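Local coordinates for protein geranyltranstransferase (Campylobacter jejuni, PDB 3NPK) that probably condenses isopentenyl diphosphate with geranyl diphosphate to make farnesyl diphosphate, as a polyprenyl synthetase of isoprene biosynthesis, at residues K40-R43 and A44-L48; A68-F71 and I72-Y75. One frame throughout, in Å; residues are numbered along the deposited sequence.

Contact 1. Residues K40-R43 and A44-L48; sequences KHFR and AQLLL. With PPV (pyrophosphate), chain C.
Phe42 and Leu46, one helical turn apart, meet through a CH-pi contact: Leu46 CD1 lies over one face of the Phe42 ring, 3.9 Å from its centroid, 26° off the normal and displaced toward the rim. The torsion of Phe42 (CG anti to the backbone N, chi1 175°) sets one ring face against the leucine, whose CD1 stands 3.6 Å from Phe42 CE2. In the backbone of the same turn, the start of helix 42-54 is closed by i to i+4 bonds. Gln45 N donates to His41 O, the carbonyl of the N-cap residue, at 2.8 Å, and Leu46 N to Phe42 O at 2.9 Å.

Arg43 joins the same turn through its backbone, its carbonyl O accepting Leu47 N, while its side chain turns from the helix to the bound pyrophosphate. The chain is extended from CG to NE, and the guanidinium meets the anion edge-on: NH1 donates to PPV O31 at 3.1 Å with an N-H...O angle of 160°, the oxygen lying in the guanidinium plane. Lys40, just ahead of the N-cap, holds the ligand by three hydrogen bonds, one from the backbone N and two from NZ. Its backbone N donates to PPV O32 at 2.8 Å, almost straight, and its chain, bent at chi3 and chi4, folds back to bring NZ to the same O32 (2.8 Å) and across to PPV O21 (3.0 Å). The ligand thus sits at the start of the helix, where the helix dipole would probably add to its binding.

Helix 269-282 flanks Phe42 and Leu46 through Leu278, and helix 5-14 covers His41 and Ala44. Helices 59-80 and 164-189 pack on Leu47.

Contact 2. Residues A68-F71 and I72-Y75; sequences ALEF and IHTY. With PPV (pyrophosphate), chain C.
Across residues 68-75 the backbone follows an unbroken alpha-helical course, with four successive i to i+4 hydrogen bonds whose N-H...O angles all lie between 161° and 164°. The turns belong to helix 59-80, part of the all-helical fold of the polyprenyl synthetases, and one flank of them borders the pyrophosphate pocket. Glu70 and His73 lie side by side on that flank and point the same way, the carboxylate and imidazole planes roughly perpendicular. A first torsion of -179° swings the His73 ring out from the helix toward the ligand; the fit of ring to anion is doubtful in detail, because the modelled approach is too close. Glu70 bends at chi2 and divides its carboxylate between two tasks, OE2 probably accepting a hydrogen bond from the backbone N of Ala44 on the preceding helix.

Arg92, which also binds the pyrophosphate, bonds to Thr74 OG1, placing this threonine in the second shell of the anion. Away from the pocket, Ile72 packs on Leu178 and Ala117, and Tyr75 reaches Asp111 of the second subunit. The second task of the carboxylate falls to OE1: a water donates to Glu70 OE1 at 2.7 Å and is also hydrogen-bonded to Thr74 OG1, again at 2.7 Å, so that it bridges the two side chains.

Overall arrangement
Contact 1 comes first along the chain, at the start of helix 42-54, and contact 2 follows on the next helix, 59-80; their centres are about 11 Å apart. The two meet directly, through the probable Ala44-Glu70 bond and through the Arg43 side chain, which packs against that of His73. Both border the same pyrophosphate, residues 40-43 giving hydrogen bonds and residues 72-75 bringing a ring up to it, while Arg92 adds a further bond. The loop and N-terminal turn leading into helix 42-54, together with helix 59-80, line one anion pocket within the helical core, consistent with the binding of a diphosphate group by this prenyltransferase.

Contact 1. Residues K40-R43 and A44-L48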
loop_
_atom_site.group_PDB
_atom_site.type_symbol
_atom_site.label_atom_id
_atom_site.label_comp_id
_atom_site.label_asym_id
_atom_site.label_seq_id
_atom_site.Cartn_x
_atom_site.Cartn_y
_atom_site.Cartn_z
ATOM N N LYS A 40 -20.343 6.478 -0.195
ATOM C CA LYS A 40 -20.938 7.409 0.756
ATOM C C LYS A 40 -19.888 8.272 1.462
ATOM O O LYS A 40 -20.231 9.263 2.115
ATOM C CB LYS A 40 -21.791 6.646 1.773
ATOM C CG LYS A 40 -22.973 5.909 1.143
ATOM C CD LYS A 40 -23.724 5.042 2.164
ATOM C CE LYS A 40 -22.940 3.783 2.543
ATOM N NZ LYS A 40 -22.646 2.916 1.360
ATOM N N HIS A 41 -18.619 7.896 1.302
ATOM C CA HIS A 41 -17.486 8.590 1.943
ATOM C C HIS A 41 -17.627 8.695 3.442
ATOM O O HIS A 41 -17.196 9.684 4.036
ATOM C CB HIS A 41 -17.271 9.995 1.388
ATOM C CG HIS A 41 -17.119 10.042 -0.092
ATOM N ND1 HIS A 41 -16.483 9.059 -0.824
ATOM C CD2 HIS A 41 -17.520 10.975 -0.983
ATOM C CE1 HIS A 41 -16.511 9.383 -2.106
ATOM N NE2 HIS A 41 -17.133 10.541 -2.228
ATOM N N PHE A 42 -18.225 7.680 4.049
ATOM C CA PHE A 42 -18.442 7.654 5.496
ATOM C C PHE A 42 -17.118 7.843 6.249
ATOM O O PHE A 42 -17.040 8.624 7.203
ATOM C CB PHE A 42 -19.124 6.319 5.862
ATOM C CG PHE A 42 -19.300 6.079 7.338
ATOM C CD1 PHE A 42 -20.183 6.850 8.091
ATOM C CD2 PHE A 42 -18.623 5.044 7.965
ATOM C CE1 PHE A 42 -20.360 6.596 9.456
ATOM C CE2 PHE A 42 -18.795 4.793 9.317
ATOM C CZ PHE A 42 -19.658 5.565 10.061
ATOM N N ARG A 43 -16.072 7.143 5.822
ATOM C CA ARG A 43 -14.804 7.243 6.536
ATOM C C ARG A 43 -14.196 8.644 6.410
ATOM O O ARG A 43 -13.777 9.248 7.415
ATOM C CB ARG A 43 -13.845 6.155 6.058
ATOM C CG ARG A 43 -14.372 4.768 6.412
ATOM C CD ARG A 43 -13.817 3.653 5.540
ATOM N NE ARG A 43 -14.471 2.374 5.841
ATOM C CZ ARG A 43 -15.677 2.011 5.398
ATOM N NH1 ARG A 43 -16.373 2.817 4.606
ATOM N NH2 ARG A 43 -16.190 0.825 5.738
ATOM N N ALA A 44 -14.133 9.163 5.188
ATOM C CA ALA A 44 -13.720 10.555 4.985
ATOM C C ALA A 44 -14.518 11.507 5.874
ATOM O O ALA A 44 -13.952 12.400 6.512
ATOM C CB ALA A 44 -13.891 10.952 3.514
ATOM N N GLN A 45 -15.835 11.330 5.911
ATOM C CA GLN A 45 -16.690 12.247 6.667
ATOM C C GLN A 45 -16.498 12.161 8.181
ATOM O O GLN A 45 -16.586 13.186 8.884
ATOM C CB GLN A 45 -18.161 12.090 6.283
ATOM C CG GLN A 45 -18.437 12.484 4.815
ATOM C CD GLN A 45 -17.926 13.882 4.507
ATOM O OE1 GLN A 45 -17.983 14.767 5.356
ATOM N NE2 GLN A 45 -17.409 14.081 3.303
ATOM N N LEU A 46 -16.224 10.963 8.695
ATOM C CA LEU A 46 -15.881 10.837 10.115
ATOM C C LEU A 46 -14.634 11.650 10.436
ATOM O O LEU A 46 -14.608 12.405 11.410
ATOM C CB LEU A 46 -15.647 9.377 10.494
ATOM C CG LEU A 46 -16.890 8.484 10.554
ATOM C CD1 LEU A 46 -16.416 7.061 10.751
ATOM C CD2 LEU A 46 -17.827 8.923 11.678
ATOM N N LEU A 47 -13.603 11.517 9.603
ATOM C CA LEU A 47 -12.354 12.229 9.842
ATOM C C LEU A 47 -12.589 13.737 9.772
ATOM O O LEU A 47 -12.144 14.494 10.649
ATOM C CB LEU A 47 -11.294 11.807 8.817
ATOM C CG LEU A 47 -9.938 12.512 8.958
ATOM C CD1 LEU A 47 -8.800 11.610 8.513
ATOM C CD2 LEU A 47 -9.867 13.840 8.182
ATOM N N LEU A 48 -13.274 14.185 8.723
ATOM C CA LEU A 48 -13.456 15.623 8.520
ATOM C C LEU A 48 -14.345 16.226 9.605
ATOM O O LEU A 48 -14.182 17.394 9.966
ATOM C CB LEU A 48 -14.037 15.902 7.132
ATOM C CG LEU A 48 -13.111 15.517 5.972
ATOM C CD1 LEU A 48 -13.887 15.547 4.649
ATOM C CD2 LEU A 48 -11.891 16.451 5.937
HETATM O O11 PPV C . -18.843 -0.680 2.142
HETATM P P1 PPV C . -19.519 0.824 2.152
HETATM O O21 PPV C . -21.081 0.777 2.664
HETATM O O31 PPV C . -18.774 1.712 3.046
HETATM O OPP PPV C . -19.542 1.289 0.578
HETATM P P2 PPV C . -19.263 2.768 -0.070
HETATM O O12 PPV C . -19.552 2.492 -1.670
HETATM O O22 PPV C . -17.692 3.167 0.063
HETATM O O32 PPV C . -20.176 3.793 0.462
#

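Contact 2. Residues A68-F71 and I72-Y75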
loop_
_atom_site.group_PDB
_atom_site.type_symbol
_atom_site.label_atom_id
_atom_site.label_comp_id
_atom_site.label_asym_id
_atom_site.label_seq_id
_atom_site.Cartn_x
_atom_site.Cartn_y
_atom_site.Cartn_z
ATOM N N ALA A 68 -6.789 9.918 1.346
ATOM C CA ALA A 68 -6.009 8.701 1.568
ATOM C C ALA A 68 -6.889 7.564 2.109
ATOM O O ALA A 68 -6.767 6.408 1.664
ATOM C CB ALA A 68 -4.864 8.984 2.523
ATOM N N LEU A 69 -7.765 7.885 3.066
ATOM C CA LEU A 69 -8.699 6.903 3.620
ATOM C C LEU A 69 -9.585 6.307 2.546
ATOM O O LEU A 69 -9.774 5.084 2.501
ATOM C CB LEU A 69 -9.585 7.528 4.690
ATOM C CG LEU A 69 -9.043 7.591 6.101
ATOM C CD1 LEU A 69 -9.928 8.550 6.905
ATOM C CD2 LEU A 69 -9.001 6.200 6.724
ATOM N N GLU A 70 -10.121 7.164 1.676
ATOM C CA GLU A 70 -11.008 6.676 0.628
ATOM C C GLU A 70 -10.245 5.914 -0.470
ATOM O O GLU A 70 -10.807 5.001 -1.087
ATOM C CB GLU A 70 -11.868 7.814 0.069
ATOM C CG GLU A 70 -12.813 8.354 1.131
ATOM C CD GLU A 70 -13.922 7.369 1.561
ATOM O OE1 GLU A 70 -14.367 6.512 0.755
ATOM O OE2 GLU A 70 -14.367 7.472 2.721
ATOM N N PHE A 71 -8.971 6.250 -0.684
ATOM C CA PHE A 71 -8.147 5.461 -1.613
ATOM C C PHE A 71 -7.986 4.044 -1.068
ATOM O O PHE A 71 -8.103 3.071 -1.818
ATOM C CB PHE A 71 -6.757 6.078 -1.827
ATOM C CG PHE A 71 -6.722 7.267 -2.779
ATOM C CD1 PHE A 71 -7.875 7.820 -3.319
ATOM C CD2 PHE A 71 -5.508 7.837 -3.102
ATOM C CE1 PHE A 71 -7.804 8.918 -4.185
ATOM C CE2 PHE A 71 -5.418 8.931 -3.953
ATOM C CZ PHE A 71 -6.573 9.473 -4.496
ATOM N N ILE A 72 -7.676 3.922 0.222
ATOM C CA ILE A 72 -7.535 2.603 0.831
ATOM C C ILE A 72 -8.844 1.865 0.731
ATOM O O ILE A 72 -8.879 0.699 0.354
ATOM C CB ILE A 72 -7.162 2.707 2.328
ATOM C CG1 ILE A 72 -5.710 3.171 2.462
ATOM C CG2 ILE A 72 -7.449 1.368 3.082
ATOM C CD1 ILE A 72 -4.699 2.161 1.947
ATOM N N HIS A 73 -9.928 2.531 1.098
ATOM C CA HIS A 73 -11.216 1.862 1.094
ATOM C C HIS A 73 -11.579 1.382 -0.317
ATOM O O HIS A 73 -12.019 0.240 -0.510
ATOM C CB HIS A 73 -12.275 2.784 1.686
ATOM C CG HIS A 73 -13.627 2.165 1.741
ATOM N ND1 HIS A 73 -14.727 2.705 1.114
ATOM C CD2 HIS A 73 -14.045 1.020 2.326
ATOM C CE1 HIS A 73 -15.777 1.933 1.339
ATOM N NE2 HIS A 73 -15.385 0.895 2.058
ATOM N N THR A 74 -11.407 2.256 -1.304
ATOM C CA THR A 74 -11.720 1.875 -2.680
ATOM C C THR A 74 -10.837 0.731 -3.178
ATOM O O THR A 74 -11.343 -0.199 -3.835
ATOM C CB THR A 74 -11.653 3.099 -3.613
ATOM O OG1 THR A 74 -12.720 3.988 -3.279
ATOM C CG2 THR A 74 -11.789 2.699 -5.089
ATOM N N TYR A 75 -9.535 0.773 -2.878
ATOM C CA TYR A 75 -8.666 -0.338 -3.306
ATOM C C TYR A 75 -9.194 -1.655 -2.719
ATOM O O TYR A 75 -9.256 -2.684 -3.405
ATOM C CB TYR A 75 -7.175 -0.095 -2.977
ATOM C CG TYR A 75 -6.559 -1.084 -1.989
ATOM C CD1 TYR A 75 -6.302 -2.405 -2.354
ATOM C CD2 TYR A 75 -6.211 -0.681 -0.700
ATOM C CE1 TYR A 75 -5.757 -3.303 -1.461
ATOM C CE2 TYR A 75 -5.643 -1.573 0.199
ATOM C CZ TYR A 75 -5.432 -2.881 -0.182
ATOM O OH TYR A 75 -4.892 -3.797 0.692
HETATM O O11 PPV C . -18.843 -0.680 2.142
HETATM P P1 PPV C . -19.519 0.824 2.152
HETATM O O21 PPV C . -21.081 0.777 2.664
HETATM O O31 PPV C . -18.774 1.712 3.046
HETATM O OPP PPV C . -19.542 1.289 0.578
HETATM P P2 PPV C . -19.263 2.768 -0.070
HETATM O O12 PPV C . -19.552 2.492 -1.670
HETATM O O22 PPV C . -17.692 3.167 0.063
HETATM O O32 PPV C . -20.176 3.793 0.462
HETATM O O HOH W 1 -14.139 5.738 -1.866
#